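Local coordinates for protein xylosidase (Xanthomonas axonopodis pv. citri, PDB 6XN2) that probably hydrolyses beta-1,4-linked xylo-oligosaccharides as a glycoside hydrolase of family 43, binding xylose sugar in its pocket and carrying a calcium ion, at residues L298-V303 with T352-G357; L320-S325 with K338-A343. All blocks are in the same frame, centred on the assembly; numbering follows the deposited sequence.

Both contacts are largely buried and lie side by side, their centres about 9 Å apart. Interaction 2 is regular sheet: two antiparallel strands share a ladder of backbone hydrogen bonds, flanked by aromatic packing and a salt bridge between Asp324 and Lys338. Interaction 1 is less regular, a single beta bridge where the end of strand 292-299 meets a late loop, followed by proline and valine packing and one tyrosine hydroxyl. Different elements are held in each, yet they meet: Leu298 packs on Leu320, the Val303 carbonyl reaches the Ser325 amide, and Tyr356 connects to Asp324. Interaction 1 has the more open margin, at Pro301, Thr352 and Tyr354.

Interaction 1. Residues L298-V303 with T352-G357; sequences LLAPVV and TIYPYG
Val303 and Tyr356 meet at the tighter end of this contact, where the backbone N of Val303 donates to Tyr356 OH at 2.8 Å with an N-H...O angle of 167°. With CG anti to the carbonyl carbon (chi1 -45°), the tyrosine ring reaches back to 298-303, and its hydroxyl also hydrogen-bonds to Asp324 OD2, so two bonds grip this buried oxygen. The ring edge lies against Val302, with CA in the ring plane, while Val303 CG2 sits 3.9 Å from Tyr356 CZ. Val302 and Pro355 cross at about a right angle, CG1 to CG 4.0 Å apart; the short, stiff shapes of valine and proline let the two chains come close here. In the five-bladed beta-propeller of family 43, this is where strand 292-299 leaves its sheet through a classic beta bulge, Leu298 and Leu299 both facing Ile280, and a late loop runs beside it. Leu299 and Ile353 form a single bridge: Ile353 N donates to Leu298 O at 2.8 Å, from above the carbonyl plane, and Ala300 N donates to Ile353 O at 3.1 Å. Although Leu299 CB points away, the branched end comes forward, CD1 lying 3.9 Å from Pro355 CD and also touching Ile353. The other margin is looser. Tyr354 is partly exposed and meets the contact through Ala300 CB, 3.7 Å from its CD2; the single methyl of Ala300 is short enough for the ring to come up obliquely against it. Thr352, also partly exposed, turns its hydroxyl to Val297 O, and Pro301 directs its ring away from 352-357, close to a bound di(hydroxyethyl)ether molecule.

Interaction 2. Residues L320-S325 with K338-A343; sequences LFYHDS and KMAPLA
On one face of an antiparallel beta hairpin, strands 317-324 and 336-342, which forms part of a propeller blade, Met339 lies alongside Phe321. They are a non-hydrogen-bonded pair: Met339 CB sits over the phenylalanine ring, the chain bends at chi3 (-65°), and the methyl CE comes to 3.5 Å from Phe321 CZ, with the sulfur oblique to the ring in a Met-aromatic contact. The flexible thioether suits a place where a chain must fold along a flat ring. To either side of this pair the strands are joined by hydrogen bonds, Leu320 with Ala340 and Tyr322 with Lys338, each in both directions. The opposite face carries Leu320, Tyr322, Lys338 and Ala340. Lys338 can be followed along its length. Its CB lies over the Tyr322 ring, 3.9 Å from the centroid and 18° off the normal, a CH-pi contact. CG, anti to the carbonyl carbon, starts an extended chain; CD passes the ring at 3.8 Å from Tyr322 CE2, and CE comes within 3.3 Å of Asp324 OD2. NZ ends the run in a salt bridge to that oxygen at 2.6 Å, met on the syn side and 24° out of the carboxylate plane. A long aliphatic chain with a charged end suits this route from an aromatic ring to a buried carboxylate. Ser39 OG hydrogen-bonds to Tyr322 OH and Met339 O, tying the N-terminal region to the hairpin. One water accepts from Lys338 NZ at 3.1 Å and hydrogen-bonds to Tyr322 OH at 2.8 Å, in the plane of the ring.

Interaction 1. Residues L298-V303 with T352-G357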
loop_
_atom_site.group_PDB
_atom_site.type_symbol
_atom_site.label_atom_id
_atom_site.label_comp_id
_atom_site.label_asym_id
_atom_site.label_seq_id
_atom_site.Cartn_x
_atom_site.Cartn_y
_atom_site.Cartn_z
ATOM N N LEU A 298 12.853 5.961 1.117
ATOM C CA LEU A 298 12.011 6.921 0.437
ATOM C C LEU A 298 11.260 7.794 1.450
ATOM O O LEU A 298 11.095 8.999 1.253
ATOM C CB LEU A 298 11.052 6.160 -0.478
ATOM C CG LEU A 298 10.155 6.889 -1.454
ATOM C CD1 LEU A 298 10.012 6.003 -2.672
ATOM C CD2 LEU A 298 8.810 7.138 -0.817
ATOM N N LEU A 299 10.875 7.194 2.545
ATOM C CA LEU A 299 10.226 7.906 3.596
ATOM C C LEU A 299 10.845 7.528 4.912
ATOM O O LEU A 299 10.883 6.405 5.251
ATOM C CB LEU A 299 8.724 7.637 3.633
ATOM C CG LEU A 299 7.859 8.358 4.662
ATOM C CD1 LEU A 299 7.834 9.852 4.469
ATOM C CD2 LEU A 299 6.444 7.834 4.692
ATOM N N ALA A 300 11.147 8.511 5.732
ATOM C CA ALA A 300 11.637 8.263 7.066
ATOM C C ALA A 300 10.489 7.902 7.996
ATOM O O ALA A 300 9.346 8.042 7.682
ATOM C CB ALA A 300 12.367 9.465 7.592
ATOM N N PRO A 301 10.820 7.446 9.191
ATOM C CA PRO A 301 9.779 7.012 10.100
ATOM C C PRO A 301 8.705 8.001 10.440
ATOM O O PRO A 301 8.983 9.125 10.656
ATOM C CB PRO A 301 10.562 6.603 11.334
ATOM C CG PRO A 301 11.884 6.223 10.830
ATOM C CD PRO A 301 12.155 7.134 9.700
ATOM N N VAL A 302 7.483 7.529 10.479
ATOM C CA VAL A 302 6.334 8.350 10.834
ATOM C C VAL A 302 5.876 8.045 12.257
ATOM O O VAL A 302 6.269 7.026 12.830
ATOM C CB VAL A 302 5.158 8.117 9.870
ATOM C CG1 VAL A 302 5.507 8.606 8.462
ATOM C CG2 VAL A 302 4.788 6.634 9.848
ATOM N N VAL A 303 5.019 8.891 12.806
ATOM C CA VAL A 303 4.442 8.680 14.115
ATOM C C VAL A 303 3.437 7.553 13.986
ATOM O O VAL A 303 2.672 7.530 13.072
ATOM C CB VAL A 303 3.770 9.956 14.651
ATOM C CG1 VAL A 303 2.892 9.663 15.828
ATOM C CG2 VAL A 303 4.803 10.969 15.031
ATOM N N THR A 352 15.072 10.998 0.043
ATOM C CA THR A 352 14.314 10.688 1.202
ATOM C C THR A 352 13.411 11.829 1.638
ATOM O O THR A 352 13.799 12.957 1.693
ATOM C CB THR A 352 15.229 10.298 2.369
ATOM O OG1 THR A 352 16.112 9.281 1.956
ATOM C CG2 THR A 352 14.479 9.792 3.483
ATOM N N ILE A 353 12.186 11.500 1.952
ATOM C CA ILE A 353 11.252 12.472 2.454
ATOM C C ILE A 353 11.219 12.337 3.967
ATOM O O ILE A 353 11.088 11.281 4.456
ATOM C CB ILE A 353 9.864 12.244 1.869
ATOM C CG1 ILE A 353 9.932 12.316 0.361
ATOM C CG2 ILE A 353 8.885 13.240 2.412
ATOM C CD1 ILE A 353 8.614 12.239 -0.332
ATOM N N TYR A 354 11.380 13.437 4.683
ATOM C CA TYR A 354 11.378 13.449 6.128
ATOM C C TYR A 354 10.086 14.110 6.519
ATOM O O TYR A 354 9.949 15.269 6.366
ATOM C CB TYR A 354 12.617 14.182 6.638
ATOM C CG TYR A 354 13.896 13.436 6.368
ATOM C CD1 TYR A 354 14.561 13.595 5.212
ATOM C CD2 TYR A 354 14.392 12.536 7.257
ATOM C CE1 TYR A 354 15.703 12.892 4.945
ATOM C CE2 TYR A 354 15.536 11.834 6.997
ATOM C CZ TYR A 354 16.179 12.022 5.832
ATOM O OH TYR A 354 17.314 11.354 5.544
ATOM N N PRO A 355 9.160 13.345 7.067
ATOM C CA PRO A 355 7.785 13.798 7.311
ATOM C C PRO A 355 7.648 14.852 8.413
ATOM O O PRO A 355 6.592 15.468 8.505
ATOM C CB PRO A 355 7.055 12.508 7.705
ATOM C CG PRO A 355 8.123 11.594 8.205
ATOM C CD PRO A 355 9.346 11.921 7.401
ATOM N N TYR A 356 8.676 15.047 9.235
ATOM C CA TYR A 356 8.632 16.073 10.276
ATOM C C TYR A 356 9.854 16.969 10.160
ATOM O O TYR A 356 10.195 17.680 11.096
ATOM C CB TYR A 356 8.533 15.426 11.667
ATOM C CG TYR A 356 7.511 14.319 11.645
ATOM C CD1 TYR A 356 6.150 14.610 11.593
ATOM C CD2 TYR A 356 7.902 12.985 11.608
ATOM C CE1 TYR A 356 5.207 13.604 11.530
ATOM C CE2 TYR A 356 6.962 11.972 11.538
ATOM C CZ TYR A 356 5.620 12.287 11.501
ATOM O OH TYR A 356 4.684 11.281 11.429
ATOM N N GLY A 357 10.477 16.961 8.985
ATOM C CA GLY A 357 11.714 17.691 8.761
ATOM C C GLY A 357 12.926 16.798 8.973
ATOM O O GLY A 357 12.893 15.851 9.770
#

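Interaction 2. Residues L320-S325 with K338-A343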
loop_
_atom_site.group_PDB
_atom_site.type_symbol
_atom_site.label_atom_id
_atom_site.label_comp_id
_atom_site.label_asym_id
_atom_site.label_seq_id
_atom_site.Cartn_x
_atom_site.Cartn_y
_atom_site.Cartn_z
ATOM N N LEU A 320 4.084 11.670 -2.970
ATOM C CA LEU A 320 4.065 10.577 -2.016
ATOM C C LEU A 320 2.824 10.739 -1.147
ATOM O O LEU A 320 2.622 11.788 -0.529
ATOM C CB LEU A 320 5.327 10.569 -1.143
ATOM C CG LEU A 320 5.293 9.525 -0.019
ATOM C CD1 LEU A 320 5.401 8.144 -0.621
ATOM C CD2 LEU A 320 6.363 9.736 1.053
ATOM N N PHE A 321 1.977 9.719 -1.126
ATOM C CA PHE A 321 0.861 9.685 -0.191
ATOM C C PHE A 321 1.223 8.731 0.926
ATOM O O PHE A 321 1.706 7.635 0.670
ATOM C CB PHE A 321 -0.427 9.247 -0.881
ATOM C CG PHE A 321 -0.955 10.251 -1.855
ATOM C CD1 PHE A 321 -0.378 10.390 -3.105
ATOM C CD2 PHE A 321 -2.026 11.063 -1.517
ATOM C CE1 PHE A 321 -0.866 11.323 -4.011
ATOM C CE2 PHE A 321 -2.517 11.995 -2.419
ATOM C CZ PHE A 321 -1.930 12.120 -3.664
ATOM N N TYR A 322 1.013 9.145 2.165
ATOM C CA TYR A 322 1.412 8.315 3.288
ATOM C C TYR A 322 0.464 8.577 4.434
ATOM O O TYR A 322 -0.547 9.262 4.251
ATOM C CB TYR A 322 2.868 8.592 3.682
ATOM C CG TYR A 322 3.150 10.013 4.127
ATOM C CD1 TYR A 322 3.227 11.054 3.202
ATOM C CD2 TYR A 322 3.370 10.311 5.475
ATOM C CE1 TYR A 322 3.482 12.355 3.607
ATOM C CE2 TYR A 322 3.629 11.611 5.891
ATOM C CZ TYR A 322 3.689 12.628 4.951
ATOM O OH TYR A 322 3.947 13.920 5.356
ATOM N N HIS A 323 0.761 8.028 5.607
ATOM C CA HIS A 323 -0.051 8.332 6.780
ATOM C C HIS A 323 0.783 8.397 8.056
ATOM O O HIS A 323 1.927 7.939 8.096
ATOM C CB HIS A 323 -1.197 7.311 6.934
ATOM C CG HIS A 323 -0.760 5.935 7.353
ATOM N ND1 HIS A 323 -1.029 4.809 6.603
ATOM C CD2 HIS A 323 -0.103 5.502 8.456
ATOM C CE1 HIS A 323 -0.543 3.746 7.221
ATOM N NE2 HIS A 323 0.033 4.141 8.342
ATOM N N ASP A 324 0.215 8.988 9.099
ATOM C CA ASP A 324 0.789 8.839 10.431
ATOM C C ASP A 324 -0.299 8.946 11.489
ATOM O O ASP A 324 -1.489 9.054 11.169
ATOM C CB ASP A 324 1.918 9.855 10.682
ATOM C CG ASP A 324 1.444 11.315 10.742
ATOM O OD1 ASP A 324 0.263 11.606 11.029
ATOM O OD2 ASP A 324 2.305 12.193 10.525
ATOM N N SER A 325 0.113 8.926 12.747
ATOM C CA SER A 325 -0.836 8.881 13.848
ATOM C C SER A 325 -0.848 10.166 14.669
ATOM O O SER A 325 -1.223 10.148 15.838
ATOM C CB SER A 325 -0.518 7.687 14.752
ATOM O OG SER A 325 -0.761 6.463 14.082
ATOM N N LYS A 338 -1.782 11.594 4.409
ATOM C CA LYS A 338 -1.091 12.832 4.106
ATOM C C LYS A 338 -0.494 12.748 2.709
ATOM O O LYS A 338 -0.382 11.660 2.142
ATOM C CB LYS A 338 0.014 13.086 5.133
ATOM C CG LYS A 338 -0.469 13.243 6.561
ATOM C CD LYS A 338 0.713 13.471 7.503
ATOM C CE LYS A 338 0.282 14.186 8.772
ATOM N NZ LYS A 338 1.463 14.510 9.628
ATOM N N MET A 339 -0.060 13.856 2.160
ATOM C CA MET A 339 0.638 13.860 0.886
ATOM C C MET A 339 1.788 14.838 0.906
ATOM O O MET A 339 1.759 15.757 1.639
ATOM C CB MET A 339 -0.272 14.173 -0.286
ATOM C CG MET A 339 -0.764 15.578 -0.329
ATOM S SD MET A 339 -2.111 15.795 -1.490
ATOM C CE MET A 339 -1.277 15.446 -2.985
ATOM N N ALA A 340 2.779 14.595 0.074
ATOM C CA ALA A 340 3.952 15.425 -0.069
ATOM C C ALA A 340 4.564 15.320 -1.458
ATOM O O ALA A 340 4.537 14.306 -2.054
ATOM C CB ALA A 340 4.976 15.062 0.967
ATOM N N PRO A 341 5.134 16.444 -1.956
ATOM C CA PRO A 341 5.739 16.382 -3.284
ATOM C C PRO A 341 6.967 15.486 -3.335
ATOM O O PRO A 341 7.798 15.577 -2.491
ATOM C CB PRO A 341 6.133 17.809 -3.541
ATOM C CG PRO A 341 6.191 18.438 -2.205
ATOM C CD PRO A 341 5.195 17.777 -1.368
ATOM N N LEU A 342 7.058 14.647 -4.340
ATOM C CA LEU A 342 8.154 13.737 -4.491
ATOM C C LEU A 342 8.908 14.012 -5.757
ATOM O O LEU A 342 8.350 14.343 -6.753
ATOM C CB LEU A 342 7.658 12.298 -4.485
ATOM C CG LEU A 342 8.575 11.126 -4.749
ATOM C CD1 LEU A 342 8.101 9.908 -4.047
ATOM C CD2 LEU A 342 8.662 10.835 -6.215
ATOM N N ALA A 343 10.210 13.859 -5.673
ATOM C CA ALA A 343 11.081 14.103 -6.769
ATOM C C ALA A 343 12.003 12.994 -7.184
ATOM O O ALA A 343 12.662 12.422 -6.362
ATOM C CB ALA A 343 11.940 15.285 -6.420
HETATM O O HOH W 1 3.956 14.994 7.920
#